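Geranylgeranyl pyrophosphate synthase (Corynebacterium glutamicum, PDB 3LK5) probably transfers allylic prenyl groups in isoprenoid biosynthesis as a magnesium-dependent, all-helical prenyl transferase of the FPP/GGPP synthase family. Local coordinates at residues A[64-70]-A[94-98]. Sequence-based numbering, arbitrary orientation.
Sequences RIRPLYA and AASLE
Glu98 meets Arg64 and Pro67 where two antiparallel helices of the all-alpha polyprenyl synthase fold pack closely, a worked example of how small residues and a single buried carboxylate can join neighbouring helices. The segments 65-70 and 94-98 run at 161°, and their axes come within 7.5 Å of each other. Pro67 is the knob in a hole lined by Ala94, Ala95, Leu97 and Glu98; its CB lies 3.3 Å from the carbonyl O of Ala94, and its CD touches OE2 of Glu98 at 3.0 Å. One turn on, CB of Ala70 lies 4.0 Å from both CB of Ala94 and CD1 of Leu97. That Leu97 branch also reaches alongside the backbone carbonyl of Arg66.

At the start of helix 65-78 the packing turns polar. Arg64, the N-cap residue, bends at chi2 (-53°), and its NH1 gives a hydrogen bond of 3.0 Å to Glu98 OE1, which is also the salt bridge between the two side chains. The carboxylate lies at the guanidinium edge with the two planes nearly perpendicular, and OE1 is approached from its anti side, 35° out of the carboxylate plane. The same NH1 also bonds to the carbonyl of Val58, and Pro22, Val25 and Leu29 of helix 21-43 pack on the Arg64 side chain.

The Arg66 side chain lies about 9 Å from that of Asp108, a magnesium ligand of this protein, though no metal is bound in this chain. Two waters complete the grip on Glu98, giving each carboxylate oxygen a tie to the first turn of the facing helix, an arrangement that would probably favour the charged form. One water joins the Arg64 backbone N to OE1; the other accepts from both N and NH1 of Arg66 and donates to Glu98 OE2 at 2.8 Å.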
loop_
_atom_site.group_PDB
_atom_site.type_symbol
_atom_site.label_atom_id
_atom_site.label_comp_id
_atom_site.label_asym_id
_atom_site.label_seq_id
_atom_site.Cartn_x
_atom_site.Cartn_y
_atom_site.Cartn_z
ATOM N N ARG A 64 3.299 16.341 -11.870
ATOM C CA ARG A 64 4.555 15.547 -11.867
ATOM C C ARG A 64 5.710 16.247 -11.090
ATOM O O ARG A 64 6.874 16.115 -11.457
ATOM C CB ARG A 64 5.015 15.203 -13.295
ATOM C CG ARG A 64 3.884 14.723 -14.264
ATOM C CD ARG A 64 3.044 13.557 -13.711
ATOM N NE ARG A 64 2.196 13.066 -14.805
ATOM C CZ ARG A 64 1.283 12.108 -14.711
ATOM N NH1 ARG A 64 1.071 11.474 -13.550
ATOM N NH2 ARG A 64 0.568 11.791 -15.791
ATOM N N ILE A 65 5.360 17.012 -10.065
ATOM C CA ILE A 65 6.358 17.794 -9.308
ATOM C C ILE A 65 7.349 16.867 -8.588
ATOM O O ILE A 65 8.548 17.167 -8.469
ATOM C CB ILE A 65 5.652 18.762 -8.303
ATOM C CG1 ILE A 65 6.650 19.777 -7.742
ATOM C CG2 ILE A 65 5.061 18.045 -7.142
ATOM C CD1 ILE A 65 7.468 20.427 -8.822
ATOM N N ARG A 66 6.853 15.709 -8.121
ATOM C CA ARG A 66 7.725 14.814 -7.352
ATOM C C ARG A 66 8.775 14.146 -8.240
ATOM O O ARG A 66 9.948 14.218 -7.921
ATOM C CB ARG A 66 6.923 13.824 -6.451
ATOM C CG ARG A 66 6.086 14.545 -5.391
ATOM C CD ARG A 66 5.079 13.640 -4.665
ATOM N NE ARG A 66 4.208 14.491 -3.854
ATOM C CZ ARG A 66 3.177 15.193 -4.321
ATOM N NH1 ARG A 66 2.839 15.134 -5.596
ATOM N NH2 ARG A 66 2.477 15.963 -3.493
ATOM N N PRO A 67 8.377 13.540 -9.392
ATOM C CA PRO A 67 9.407 13.052 -10.311
ATOM C C PRO A 67 10.303 14.171 -10.793
ATOM O O PRO A 67 11.496 13.973 -10.986
ATOM C CB PRO A 67 8.602 12.530 -11.525
ATOM C CG PRO A 67 7.269 12.175 -10.974
ATOM C CD PRO A 67 7.022 13.169 -9.834
ATOM N N LEU A 68 9.740 15.354 -10.980
ATOM C CA LEU A 68 10.588 16.495 -11.402
ATOM C C LEU A 68 11.698 16.821 -10.384
ATOM O O LEU A 68 12.853 17.040 -10.744
ATOM C CB LEU A 68 9.702 17.719 -11.631
ATOM C CG LEU A 68 10.392 18.973 -12.211
ATOM C CD1 LEU A 68 11.323 18.723 -13.450
ATOM C CD2 LEU A 68 9.291 19.988 -12.526
ATOM N N TYR A 69 11.356 16.810 -9.096
ATOM C CA TYR A 69 12.353 17.016 -8.056
ATOM C C TYR A 69 13.343 15.874 -7.943
ATOM O O TYR A 69 14.515 16.129 -7.704
ATOM C CB TYR A 69 11.711 17.350 -6.687
ATOM C CG TYR A 69 11.460 18.838 -6.512
ATOM C CD1 TYR A 69 10.181 19.319 -6.295
ATOM C CD2 TYR A 69 12.531 19.758 -6.560
ATOM C CE1 TYR A 69 9.948 20.686 -6.123
ATOM C CE2 TYR A 69 12.318 21.102 -6.383
ATOM C CZ TYR A 69 11.027 21.560 -6.150
ATOM O OH TYR A 69 10.815 22.912 -5.959
ATOM N N ALA A 70 12.897 14.619 -8.098
ATOM C CA ALA A 70 13.836 13.514 -8.115
ATOM C C ALA A 70 14.863 13.680 -9.260
ATOM O O ALA A 70 16.073 13.482 -9.080
ATOM C CB ALA A 70 13.083 12.163 -8.243
ATOM N N ALA A 94 12.315 7.984 -10.985
ATOM C CA ALA A 94 11.605 9.228 -10.769
ATOM C C ALA A 94 10.098 9.127 -10.952
ATOM O O ALA A 94 9.318 9.631 -10.124
ATOM C CB ALA A 94 12.222 10.375 -11.697
ATOM N N ALA A 95 9.693 8.451 -12.023
ATOM C CA ALA A 95 8.283 8.349 -12.384
ATOM C C ALA A 95 7.489 7.497 -11.403
ATOM O O ALA A 95 6.277 7.710 -11.240
ATOM C CB ALA A 95 8.144 7.759 -13.827
ATOM N N SER A 96 8.163 6.550 -10.744
ATOM C CA SER A 96 7.467 5.639 -9.799
ATOM C C SER A 96 6.763 6.448 -8.687
ATOM O O SER A 96 5.768 6.001 -8.106
ATOM C CB SER A 96 8.444 4.627 -9.172
ATOM O OG SER A 96 9.277 5.298 -8.227
ATOM N N LEU A 97 7.296 7.630 -8.369
ATOM C CA LEU A 97 6.652 8.513 -7.397
ATOM C C LEU A 97 5.211 8.870 -7.727
ATOM O O LEU A 97 4.416 9.114 -6.817
ATOM C CB LEU A 97 7.450 9.819 -7.232
ATOM C CG LEU A 97 8.877 9.586 -6.727
ATOM C CD1 LEU A 97 9.591 10.926 -6.615
ATOM C CD2 LEU A 97 8.878 8.907 -5.342
ATOM N N GLU A 98 4.860 8.899 -9.019
ATOM C CA GLU A 98 3.458 9.141 -9.392
ATOM C C GLU A 98 2.508 8.049 -8.890
ATOM O O GLU A 98 1.327 8.318 -8.632
ATOM C CB GLU A 98 3.313 9.245 -10.910
ATOM C CG GLU A 98 3.959 10.518 -11.440
ATOM C CD GLU A 98 3.345 11.778 -10.752
ATOM O OE1 GLU A 98 2.110 11.998 -10.826
ATOM O OE2 GLU A 98 4.072 12.498 -10.075
HETATM O O HOH W 1 1.401 14.583 -10.401
HETATM O O HOH W 2 3.973 14.609 -8.211
#